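Local coordinates for acyl-CoA dehydrogenase domain protein Tcur3481 (Thermomonospora curvata, PDB 6WY9) that probably acts as a flavin-dependent acyl-CoA dehydrogenase, binding FAD within a four-chain assembly, at residues B[223-234]-B[333-344]; B[237-245]-B[319-330]. All blocks are in the same frame, centred on the assembly; numbering follows the deposited sequence.

Interaction 1 of 2, residues B[223-234]-B[333-344]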
loop_
_atom_site.group_PDB
_atom_site.type_symbol
_atom_site.label_atom_id
_atom_site.label_comp_id
_atom_site.label_asym_id
_atom_site.label_seq_id
_atom_site.Cartn_x
_atom_site.Cartn_y
_atom_site.Cartn_z
ATOM N N ALA B 223 14.872 -22.690 -6.796
ATOM C CA ALA B 223 15.222 -22.006 -5.543
ATOM C C ALA B 223 14.205 -20.922 -5.197
ATOM O O ALA B 223 13.865 -20.728 -4.018
ATOM C CB ALA B 223 16.609 -21.371 -5.647
ATOM N N ARG B 224 13.763 -20.164 -6.208
ATOM C CA ARG B 224 12.727 -19.154 -5.978
ATOM C C ARG B 224 11.458 -19.800 -5.437
ATOM O O ARG B 224 10.810 -19.270 -4.508
ATOM C CB ARG B 224 12.425 -18.398 -7.279
ATOM C CG ARG B 224 13.551 -17.416 -7.726
ATOM C CD ARG B 224 13.265 -16.713 -9.071
ATOM N NE ARG B 224 14.311 -15.717 -9.427
ATOM C CZ ARG B 224 14.999 -15.698 -10.571
ATOM N NH1 ARG B 224 14.778 -16.633 -11.510
ATOM N NH2 ARG B 224 15.920 -14.736 -10.786
ATOM N N THR B 225 11.063 -20.924 -6.047
ATOM C CA THR B 225 9.867 -21.653 -5.632
ATOM C C THR B 225 10.045 -22.187 -4.219
ATOM O O THR B 225 9.162 -22.049 -3.375
ATOM C CB THR B 225 9.593 -22.778 -6.642
ATOM O OG1 THR B 225 9.434 -22.210 -7.949
ATOM C CG2 THR B 225 8.345 -23.564 -6.293
ATOM N N ALA B 226 11.215 -22.769 -3.939
ATOM C CA ALA B 226 11.483 -23.310 -2.615
ATOM C C ALA B 226 11.482 -22.207 -1.547
ATOM O O ALA B 226 10.954 -22.397 -0.442
ATOM C CB ALA B 226 12.833 -24.061 -2.653
ATOM N N LEU B 227 12.112 -21.064 -1.844
ATOM C CA LEU B 227 12.107 -19.979 -0.880
ATOM C C LEU B 227 10.679 -19.517 -0.630
ATOM O O LEU B 227 10.317 -19.188 0.494
ATOM C CB LEU B 227 12.973 -18.797 -1.380
ATOM C CG LEU B 227 14.490 -19.035 -1.292
ATOM C CD1 LEU B 227 15.272 -18.079 -2.322
ATOM C CD2 LEU B 227 14.961 -18.843 0.166
ATOM N N ALA B 228 9.867 -19.455 -1.681
ATOM C CA ALA B 228 8.472 -19.089 -1.478
ATOM C C ALA B 228 7.758 -20.115 -0.606
ATOM O O ALA B 228 6.904 -19.742 0.198
ATOM C CB ALA B 228 7.769 -18.913 -2.809
ATOM N N ALA B 229 8.124 -21.404 -0.701
ATOM C CA ALA B 229 7.483 -22.383 0.186
ATOM C C ALA B 229 7.811 -22.105 1.655
ATOM O O ALA B 229 6.926 -22.159 2.527
ATOM C CB ALA B 229 7.886 -23.814 -0.201
ATOM N N VAL B 230 9.083 -21.805 1.954
ATOM C CA VAL B 230 9.460 -21.512 3.341
ATOM C C VAL B 230 8.717 -20.268 3.816
ATOM O O VAL B 230 8.193 -20.210 4.939
ATOM C CB VAL B 230 10.989 -21.313 3.451
ATOM C CG1 VAL B 230 11.389 -20.976 4.913
ATOM C CG2 VAL B 230 11.750 -22.530 2.890
ATOM N N GLN B 231 8.664 -19.252 2.956
ATOM C CA GLN B 231 8.029 -18.005 3.345
ATOM C C GLN B 231 6.558 -18.232 3.627
ATOM O O GLN B 231 5.982 -17.613 4.530
ATOM C CB GLN B 231 8.193 -16.951 2.235
ATOM C CG GLN B 231 7.760 -15.525 2.666
ATOM C CD GLN B 231 8.827 -14.847 3.493
ATOM O OE1 GLN B 231 9.414 -15.468 4.392
ATOM N NE2 GLN B 231 9.098 -13.568 3.195
ATOM N N LEU B 232 5.906 -19.034 2.797
ATOM C CA LEU B 232 4.510 -19.340 3.091
ATOM C C LEU B 232 4.379 -19.898 4.507
ATOM O O LEU B 232 3.466 -19.511 5.248
ATOM C CB LEU B 232 3.970 -20.342 2.071
ATOM C CG LEU B 232 2.528 -20.852 2.308
ATOM C CD1 LEU B 232 1.444 -19.667 2.257
ATOM C CD2 LEU B 232 2.263 -21.930 1.243
ATOM N N GLY B 233 5.276 -20.819 4.899
ATOM C CA GLY B 233 5.187 -21.396 6.231
ATOM C C GLY B 233 5.505 -20.377 7.317
ATOM O O GLY B 233 4.810 -20.297 8.340
ATOM N N VAL B 234 6.528 -19.544 7.093
ATOM C CA VAL B 234 6.815 -18.468 8.043
ATOM C C VAL B 234 5.585 -17.588 8.249
ATOM O O VAL B 234 5.221 -17.258 9.381
ATOM C CB VAL B 234 8.015 -17.624 7.578
ATOM C CG1 VAL B 234 8.183 -16.399 8.507
ATOM C CG2 VAL B 234 9.326 -18.514 7.562
ATOM N N TYR B 333 10.051 -15.140 13.334
ATOM C CA TYR B 333 9.307 -15.085 12.072
ATOM C C TYR B 333 9.617 -13.792 11.332
ATOM O O TYR B 333 9.830 -13.793 10.110
ATOM C CB TYR B 333 7.802 -15.215 12.372
ATOM C CG TYR B 333 7.519 -16.595 12.924
ATOM C CD1 TYR B 333 7.797 -16.906 14.259
ATOM C CD2 TYR B 333 7.054 -17.608 12.086
ATOM C CE1 TYR B 333 7.611 -18.208 14.743
ATOM C CE2 TYR B 333 6.843 -18.915 12.568
ATOM C CZ TYR B 333 7.129 -19.195 13.893
ATOM O OH TYR B 333 6.916 -20.484 14.355
ATOM N N PHE B 334 9.713 -12.682 12.077
ATOM C CA PHE B 334 10.152 -11.427 11.464
ATOM C C PHE B 334 11.535 -11.581 10.824
ATOM O O PHE B 334 11.757 -11.160 9.674
ATOM C CB PHE B 334 10.175 -10.287 12.511
ATOM C CG PHE B 334 10.582 -8.992 11.909
ATOM C CD1 PHE B 334 9.738 -8.344 11.023
ATOM C CD2 PHE B 334 11.848 -8.470 12.135
ATOM C CE1 PHE B 334 10.129 -7.145 10.387
ATOM C CE2 PHE B 334 12.241 -7.278 11.521
ATOM C CZ PHE B 334 11.369 -6.610 10.639
ATOM N N LEU B 335 12.494 -12.160 11.570
ATOM C CA LEU B 335 13.863 -12.284 11.053
ATOM C C LEU B 335 13.908 -13.183 9.806
ATOM O O LEU B 335 14.565 -12.847 8.815
ATOM C CB LEU B 335 14.816 -12.821 12.135
ATOM C CG LEU B 335 14.969 -11.954 13.404
ATOM C CD1 LEU B 335 15.945 -12.614 14.381
ATOM C CD2 LEU B 335 15.469 -10.552 12.948
ATOM N N TRP B 336 13.260 -14.358 9.866
ATOM C CA TRP B 336 13.172 -15.241 8.701
ATOM C C TRP B 336 12.459 -14.569 7.525
ATOM O O TRP B 336 12.933 -14.619 6.379
ATOM C CB TRP B 336 12.438 -16.540 9.073
ATOM C CG TRP B 336 13.325 -17.565 9.756
ATOM C CD1 TRP B 336 14.138 -17.356 10.825
ATOM C CD2 TRP B 336 13.460 -18.965 9.408
ATOM N NE1 TRP B 336 14.767 -18.531 11.176
ATOM C CE2 TRP B 336 14.369 -19.531 10.318
ATOM C CE3 TRP B 336 12.882 -19.783 8.426
ATOM C CZ2 TRP B 336 14.746 -20.895 10.272
ATOM C CZ3 TRP B 336 13.247 -21.156 8.394
ATOM C CH2 TRP B 336 14.172 -21.687 9.309
ATOM N N GLY B 337 11.290 -13.973 7.780
ATOM C CA GLY B 337 10.530 -13.372 6.694
ATOM C C GLY B 337 11.329 -12.299 5.989
ATOM O O GLY B 337 11.399 -12.263 4.758
ATOM N N LYS B 338 11.966 -11.436 6.779
ATOM C CA LYS B 338 12.771 -10.336 6.270
ATOM C C LYS B 338 13.935 -10.867 5.431
ATOM O O LYS B 338 14.162 -10.420 4.299
ATOM C CB LYS B 338 13.227 -9.493 7.484
ATOM C CG LYS B 338 14.339 -8.485 7.299
ATOM C CD LYS B 338 13.812 -7.016 7.247
ATOM C CE LYS B 338 14.936 -6.004 6.873
ATOM N NZ LYS B 338 14.381 -4.638 6.392
ATOM N N GLN B 339 14.674 -11.850 5.949
ATOM C CA GLN B 339 15.793 -12.377 5.169
ATOM C C GLN B 339 15.308 -13.032 3.871
ATOM O O GLN B 339 15.875 -12.804 2.789
ATOM C CB GLN B 339 16.594 -13.423 5.965
ATOM C CG GLN B 339 17.796 -13.865 5.074
ATOM C CD GLN B 339 18.910 -14.481 5.883
ATOM O OE1 GLN B 339 19.251 -13.982 6.956
ATOM N NE2 GLN B 339 19.494 -15.555 5.364
ATOM N N ILE B 340 14.265 -13.857 3.966
ATOM C CA ILE B 340 13.818 -14.585 2.785
ATOM C C ILE B 340 13.366 -13.608 1.699
ATOM O O ILE B 340 13.597 -13.837 0.496
ATOM C CB ILE B 340 12.710 -15.587 3.160
ATOM C CG1 ILE B 340 13.303 -16.741 3.964
ATOM C CG2 ILE B 340 12.062 -16.180 1.895
ATOM C CD1 ILE B 340 12.185 -17.625 4.600
ATOM N N SER B 341 12.742 -12.496 2.105
ATOM C CA SER B 341 12.166 -11.553 1.143
ATOM C C SER B 341 13.233 -10.838 0.318
ATOM O O SER B 341 12.893 -10.152 -0.667
ATOM C CB SER B 341 11.285 -10.519 1.871
ATOM O OG SER B 341 12.102 -9.682 2.708
ATOM N N GLY B 342 14.502 -10.987 0.686
ATOM C CA GLY B 342 15.610 -10.437 -0.095
ATOM C C GLY B 342 16.512 -11.489 -0.747
ATOM O O GLY B 342 17.493 -11.141 -1.419
ATOM N N THR B 343 16.213 -12.772 -0.547
ATOM C CA THR B 343 17.136 -13.834 -0.968
ATOM C C THR B 343 16.921 -14.071 -2.455
ATOM O O THR B 343 15.782 -14.247 -2.900
ATOM C CB THR B 343 16.906 -15.086 -0.134
ATOM O OG1 THR B 343 17.079 -14.686 1.247
ATOM C CG2 THR B 343 17.945 -16.219 -0.512
ATOM N N LEU B 344 18.016 -13.984 -3.214
ATOM C CA LEU B 344 18.054 -13.902 -4.661
ATOM C C LEU B 344 17.523 -12.576 -5.163
ATOM O O LEU B 344 17.206 -12.462 -6.343
ATOM C CB LEU B 344 17.286 -15.043 -5.353
ATOM C CG LEU B 344 17.680 -16.430 -4.872
ATOM C CD1 LEU B 344 16.945 -17.588 -5.623
ATOM C CD2 LEU B 344 19.230 -16.618 -4.865
HETATM O O HOH W 1 14.311 -13.840 -7.418
#
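The edge of the Trp336 indole meets Val230, whose CG1 lies near the ring plane 3.9 Å from CZ3, while Val234 CG2 comes in obliquely at CE3. The Tyr333 ring also offers an edge: its CD2 sits 3.3 Å from the backbone O of Val234, near the ring plane, and its OH is hydrogen-bonded to the carbonyl of Arg80. Both rings stand on helix 330-340, which packs nearly antiparallel against helix 215-248 (153° between the short axes, 9.6 Å apart) within the helical C-terminal part of the acyl-CoA dehydrogenase fold. The packing is knobs-into-holes from both sides. Val234 drops among Tyr333, Trp336, Gly337 and Ile340; Ile340 returns the favour among Leu227, Val230, Gln231 and Val234. With CG1 beside its backbone N (chi1 -71°), Ile340 pushes CD1 onto Val230 CG1, at 3.5 Å a tight carbon pair, and leaves CG2 facing the carbonyl of Leu227. Past the Ile340–Thr343 type I turn, Leu344 takes over: its CD1 rests on Leu227 CD1 and on Ala223 CB, and Thr343 CG2 closes on the same Leu227 methyl.

The direct hydrogen bond across the contact comes from Gln231, bent at chi2 alongside Ile340. The model gives its buried OE1 no hydrogen-bonding partner; NE2 serves both the carbonyl of Ala304 and that of Gly337. The Gly337 O also accepts Ser341 N, from the opposite face of its plane, and the Gln231 NE2 to Gly337 O bond is 3.1 Å long and nearly straight at 173°.

Interaction 2 of 2, residues B[237-245]-B[319-330]. With FDA (dihydroflavine-adenine dinucleotide), chain C.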
loop_
_atom_site.group_PDB
_atom_site.type_symbol
_atom_site.label_atom_id
_atom_site.label_comp_id
_atom_site.label_asym_id
_atom_site.label_seq_id
_atom_site.Cartn_x
_atom_site.Cartn_y
_atom_site.Cartn_z
ATOM N N GLY B 237 2.736 -19.430 10.134
ATOM C CA GLY B 237 3.011 -19.620 11.551
ATOM C C GLY B 237 2.935 -18.308 12.306
ATOM O O GLY B 237 2.383 -18.248 13.404
ATOM N N ALA B 238 3.473 -17.234 11.715
ATOM C CA ALA B 238 3.404 -15.920 12.345
ATOM C C ALA B 238 1.951 -15.507 12.575
ATOM O O ALA B 238 1.580 -15.037 13.660
ATOM C CB ALA B 238 4.122 -14.878 11.458
ATOM N N LEU B 239 1.121 -15.644 11.538
ATOM C CA LEU B 239 -0.291 -15.302 11.685
ATOM C C LEU B 239 -0.956 -16.148 12.784
ATOM O O LEU B 239 -1.716 -15.621 13.610
ATOM C CB LEU B 239 -1.022 -15.490 10.356
ATOM C CG LEU B 239 -2.501 -15.101 10.408
ATOM C CD1 LEU B 239 -2.755 -13.648 10.982
ATOM C CD2 LEU B 239 -3.126 -15.222 9.001
ATOM N N HIS B 240 -0.679 -17.455 12.807
ATOM C CA HIS B 240 -1.297 -18.315 13.808
ATOM C C HIS B 240 -0.935 -17.853 15.220
ATOM O O HIS B 240 -1.811 -17.713 16.079
ATOM C CB HIS B 240 -0.899 -19.778 13.584
ATOM C CG HIS B 240 -1.539 -20.723 14.566
ATOM N ND1 HIS B 240 -2.863 -21.105 14.482
ATOM C CD2 HIS B 240 -1.051 -21.323 15.676
ATOM C CE1 HIS B 240 -3.157 -21.912 15.491
ATOM N NE2 HIS B 240 -2.075 -22.056 16.232
ATOM N N ILE B 241 0.349 -17.581 15.467
ATOM C CA ILE B 241 0.783 -17.175 16.807
ATOM C C ILE B 241 0.117 -15.858 17.202
ATOM O O ILE B 241 -0.319 -15.664 18.348
ATOM C CB ILE B 241 2.324 -17.033 16.839
ATOM C CG1 ILE B 241 3.011 -18.405 16.828
ATOM C CG2 ILE B 241 2.782 -16.174 18.104
ATOM C CD1 ILE B 241 4.471 -18.253 16.328
ATOM N N THR B 242 0.055 -14.931 16.247
ATOM C CA THR B 242 -0.484 -13.600 16.494
ATOM C C THR B 242 -1.991 -13.653 16.780
ATOM O O THR B 242 -2.483 -12.988 17.706
ATOM C CB THR B 242 -0.177 -12.725 15.272
ATOM O OG1 THR B 242 1.244 -12.685 15.110
ATOM C CG2 THR B 242 -0.681 -11.279 15.532
ATOM N N ALA B 243 -2.729 -14.459 15.994
ATOM C CA ALA B 243 -4.155 -14.675 16.234
ATOM C C ALA B 243 -4.406 -15.197 17.652
ATOM O O ALA B 243 -5.310 -14.715 18.360
ATOM C CB ALA B 243 -4.714 -15.657 15.196
ATOM N N SER B 244 -3.650 -16.232 18.064
ATOM C CA SER B 244 -3.798 -16.757 19.421
ATOM C C SER B 244 -3.501 -15.690 20.462
ATOM O O SER B 244 -4.184 -15.606 21.493
ATOM C CB SER B 244 -2.857 -17.963 19.649
ATOM O OG SER B 244 -3.144 -19.036 18.756
ATOM N N TYR B 245 -2.407 -14.951 20.280
ATOM C CA TYR B 245 -2.032 -13.938 21.262
ATOM C C TYR B 245 -3.132 -12.869 21.399
ATOM O O TYR B 245 -3.488 -12.472 22.518
ATOM C CB TYR B 245 -0.690 -13.278 20.869
ATOM C CG TYR B 245 -0.260 -12.215 21.856
ATOM C CD1 TYR B 245 0.274 -12.584 23.072
ATOM C CD2 TYR B 245 -0.390 -10.848 21.572
ATOM C CE1 TYR B 245 0.668 -11.631 24.026
ATOM C CE2 TYR B 245 0.012 -9.867 22.527
ATOM C CZ TYR B 245 0.522 -10.262 23.735
ATOM O OH TYR B 245 0.926 -9.347 24.683
ATOM N N HIS B 319 1.726 -7.301 18.069
ATOM C CA HIS B 319 2.168 -7.771 19.379
ATOM C C HIS B 319 2.561 -6.639 20.322
ATOM O O HIS B 319 2.641 -6.870 21.539
ATOM C CB HIS B 319 3.365 -8.715 19.255
ATOM C CG HIS B 319 2.984 -10.138 19.064
ATOM N ND1 HIS B 319 2.799 -10.689 17.808
ATOM C CD2 HIS B 319 2.708 -11.116 19.960
ATOM C CE1 HIS B 319 2.479 -11.966 17.941
ATOM N NE2 HIS B 319 2.394 -12.247 19.234
ATOM N N GLY B 320 2.886 -5.457 19.796
ATOM C CA GLY B 320 3.356 -4.449 20.760
ATOM C C GLY B 320 4.692 -4.898 21.351
ATOM O O GLY B 320 5.421 -5.703 20.758
ATOM N N GLY B 321 4.997 -4.405 22.565
ATOM C CA GLY B 321 6.348 -4.567 23.091
ATOM C C GLY B 321 6.813 -6.011 23.184
ATOM O O GLY B 321 7.980 -6.314 22.903
ATOM N N ILE B 322 5.931 -6.925 23.627
ATOM C CA ILE B 322 6.376 -8.304 23.817
ATOM C C ILE B 322 6.876 -8.905 22.498
ATOM O O ILE B 322 7.717 -9.811 22.499
ATOM C CB ILE B 322 5.265 -9.205 24.438
ATOM C CG1 ILE B 322 5.862 -10.544 24.883
ATOM C CG2 ILE B 322 4.158 -9.527 23.399
ATOM C CD1 ILE B 322 4.861 -11.423 25.688
ATOM N N GLY B 323 6.431 -8.377 21.362
ATOM C CA GLY B 323 6.882 -8.928 20.095
ATOM C C GLY B 323 8.367 -8.704 19.825
ATOM O O GLY B 323 8.990 -9.456 19.067
ATOM N N VAL B 324 8.985 -7.721 20.481
ATOM C CA VAL B 324 10.431 -7.591 20.276
ATOM C C VAL B 324 11.223 -8.325 21.333
ATOM O O VAL B 324 12.455 -8.380 21.231
ATOM C CB VAL B 324 10.914 -6.124 20.194
ATOM C CG1 VAL B 324 10.106 -5.346 19.066
ATOM C CG2 VAL B 324 10.817 -5.416 21.526
ATOM N N ASP B 325 10.568 -8.929 22.320
ATOM C CA ASP B 325 11.316 -9.679 23.337
ATOM C C ASP B 325 11.891 -10.927 22.695
ATOM O O ASP B 325 11.143 -11.716 22.109
ATOM C CB ASP B 325 10.380 -10.057 24.489
ATOM C CG ASP B 325 11.094 -10.658 25.674
ATOM O OD1 ASP B 325 12.190 -11.236 25.576
ATOM O OD2 ASP B 325 10.508 -10.532 26.752
ATOM N N VAL B 326 13.214 -11.117 22.781
ATOM C CA VAL B 326 13.810 -12.301 22.166
ATOM C C VAL B 326 13.445 -13.578 22.905
ATOM O O VAL B 326 13.694 -14.657 22.377
ATOM C CB VAL B 326 15.359 -12.308 22.036
ATOM C CG1 VAL B 326 15.864 -11.127 21.141
ATOM C CG2 VAL B 326 16.068 -12.360 23.432
ATOM N N ASP B 327 12.819 -13.489 24.075
ATOM C CA ASP B 327 12.358 -14.700 24.742
ATOM C C ASP B 327 10.946 -15.101 24.343
ATOM O O ASP B 327 10.426 -16.089 24.869
ATOM C CB ASP B 327 12.474 -14.540 26.259
ATOM C CG ASP B 327 13.932 -14.635 26.707
ATOM O OD1 ASP B 327 14.354 -13.864 27.591
ATOM O OD2 ASP B 327 14.678 -15.445 26.102
ATOM N N TYR B 328 10.336 -14.376 23.408
ATOM C CA TYR B 328 9.000 -14.628 22.899
ATOM C C TYR B 328 9.145 -15.002 21.418
ATOM O O TYR B 328 10.121 -14.590 20.791
ATOM C CB TYR B 328 8.111 -13.379 23.093
ATOM C CG TYR B 328 6.678 -13.538 22.585
ATOM C CD1 TYR B 328 5.689 -14.140 23.394
ATOM C CD2 TYR B 328 6.333 -13.138 21.278
ATOM C CE1 TYR B 328 4.377 -14.318 22.925
ATOM C CE2 TYR B 328 5.056 -13.300 20.771
ATOM C CZ TYR B 328 4.065 -13.896 21.605
ATOM O OH TYR B 328 2.782 -14.068 21.128
ATOM N N PRO B 329 8.255 -15.839 20.841
ATOM C CA PRO B 329 8.623 -16.488 19.574
ATOM C C PRO B 329 8.561 -15.617 18.335
ATOM O O PRO B 329 9.266 -15.909 17.361
ATOM C CB PRO B 329 7.621 -17.652 19.458
ATOM C CG PRO B 329 6.531 -17.340 20.459
ATOM C CD PRO B 329 7.216 -16.594 21.563
ATOM N N ILE B 330 7.694 -14.596 18.323
ATOM C CA ILE B 330 7.297 -14.049 17.026
ATOM C C ILE B 330 8.488 -13.380 16.324
ATOM O O ILE B 330 8.543 -13.366 15.093
ATOM C CB ILE B 330 6.107 -13.066 17.170
ATOM C CG1 ILE B 330 5.492 -12.748 15.783
ATOM C CG2 ILE B 330 6.562 -11.752 17.892
ATOM C CD1 ILE B 330 4.713 -13.966 15.145
HETATM P PA FDA C . -0.646 -3.629 23.633
HETATM O O1A FDA C . -0.851 -5.072 23.964
HETATM O O2A FDA C . -1.407 -2.552 24.423
HETATM O O5B FDA C . -1.194 -3.381 22.049
HETATM C C5B FDA C . -0.494 -4.265 21.215
HETATM C C4B FDA C . -0.938 -3.954 19.774
HETATM O O4B FDA C . -2.444 -4.005 19.796
HETATM C C3B FDA C . -0.677 -2.505 19.360
HETATM O O3B FDA C . 0.563 -2.339 18.778
HETATM C C2B FDA C . -1.733 -2.304 18.288
HETATM O O2B FDA C . -1.459 -3.037 17.034
HETATM C C1B FDA C . -2.994 -3.001 18.885
HETATM N N9A FDA C . -3.918 -2.104 19.577
HETATM C C8A FDA C . -3.898 -1.681 20.921
HETATM N N7A FDA C . -4.938 -0.914 21.226
HETATM C C5A FDA C . -5.664 -0.819 20.058
HETATM C C6A FDA C . -6.843 -0.119 19.759
HETATM N N6A FDA C . -7.487 0.612 20.690
HETATM N N1A FDA C . -7.371 -0.169 18.517
HETATM C C2A FDA C . -6.662 -0.924 17.628
HETATM N N3A FDA C . -5.519 -1.641 17.760
HETATM C C4A FDA C . -5.052 -1.568 19.017
HETATM N N1 FDA C . 7.205 2.113 28.182
HETATM C C2 FDA C . 7.509 2.855 29.343
HETATM O O2 FDA C . 6.647 3.004 30.238
HETATM N N3 FDA C . 8.791 3.389 29.412
HETATM C C4 FDA C . 9.784 3.227 28.418
HETATM O O4 FDA C . 10.893 3.718 28.584
HETATM C C4X FDA C . 9.389 2.455 27.271
HETATM N N5 FDA C . 10.312 2.245 26.245
HETATM C C5X FDA C . 10.136 1.157 25.432
HETATM C C6 FDA C . 11.155 0.654 24.710
HETATM C C7 FDA C . 10.934 -0.488 23.902
HETATM C C7M FDA C . 12.035 -0.990 23.162
HETATM C C8 FDA C . 9.727 -1.076 23.806
HETATM C C8M FDA C . 9.492 -2.260 22.954
HETATM C C9 FDA C . 8.668 -0.542 24.520
HETATM C C9A FDA C . 8.882 0.561 25.339
HETATM N N10 FDA C . 7.821 1.121 26.070
HETATM C C10 FDA C . 8.159 1.910 27.174
HETATM C "C1'" FDA C . 6.504 0.422 26.069
HETATM C "C2'" FDA C . 5.531 1.015 25.012
HETATM O "O2'" FDA C . 5.084 2.224 25.402
HETATM C "C3'" FDA C . 4.373 -0.078 24.913
HETATM O "O3'" FDA C . 4.844 -1.255 24.289
HETATM C "C4'" FDA C . 3.158 0.491 24.194
HETATM O "O4'" FDA C . 2.590 1.438 25.032
HETATM C "C5'" FDA C . 2.220 -0.686 23.812
HETATM O "O5'" FDA C . 1.789 -1.286 24.998
HETATM P P FDA C . 1.826 -2.914 24.821
HETATM O O1P FDA C . 3.199 -3.221 24.463
HETATM O O2P FDA C . 1.210 -3.504 26.081
HETATM O O3P FDA C . 0.908 -3.335 23.504
HETATM O O HOH W 2 1.153 -6.714 23.778
#
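Ala238 begins the contact, its CB 3.8 Å from Ile330 CD1, a methyl that also lies against the Ala238 carbonyl. One turn on, Ile241 directs CG2 at the Tyr328 hydroxyl and toward the Ile330 CD1 methyl. Thr242 OG1 donates back to the Ala238 carbonyl from above the carbonyl plane and meets the rim of the His319 imidazole, near the ring plane, 3.2 Å from CE1. Tyr245, last in the segment, meets three side chains: His319, Ile322 and Tyr328. With CG anti to its backbone N (chi1 180°), its ring forms an offset stack with His319, centroids 4.7 Å apart and planes at 28°, the imidazole CD2 lying over one face of the tyrosine. Tyr328 turns an edge toward the Tyr245 face, planes at 69°, and its OH shares a 2.7 Å hydrogen bond with His319 NE2. Since His319 ND1 is hydrogen-bonded to the carbonyl of Thr315, both ring nitrogens are engaged and the imidazole's rotation is fixed. The Tyr245 OH touches Ile322 CG2 and shares a water with the His319 carbonyl and the dinucleotide's O1A. Two residues after His319, Gly321 N donates to O1P at 2.9 Å, and Gly320, with no side chain, lets O3P come close. This aromatic cluster backs a glycine-rich loop that binds the pyrophosphate of the reduced flavin dinucleotide, at a site completed by Arg249 of a neighbouring subunit.

How the interactions relate
The two contacts lie 18 Å apart, centre to centre, along the long helix 215-248, which supplies the first segment of each. The centre of interaction 1 lies about 6 Å from the centre of the chain, that of interaction 2 about 23 Å. In sequence they are nested: the loop closed by 223-234 with 333-344 encloses 237-245 and 319-330. The partner segments also follow closely, since the loop of interaction 2 runs into helix 330-340. Tyr333 joins them directly, its CE1 3.5 Å from Ile241 CD1. One helical bundle thus links a buried interior to the flavin site at the subunit boundary.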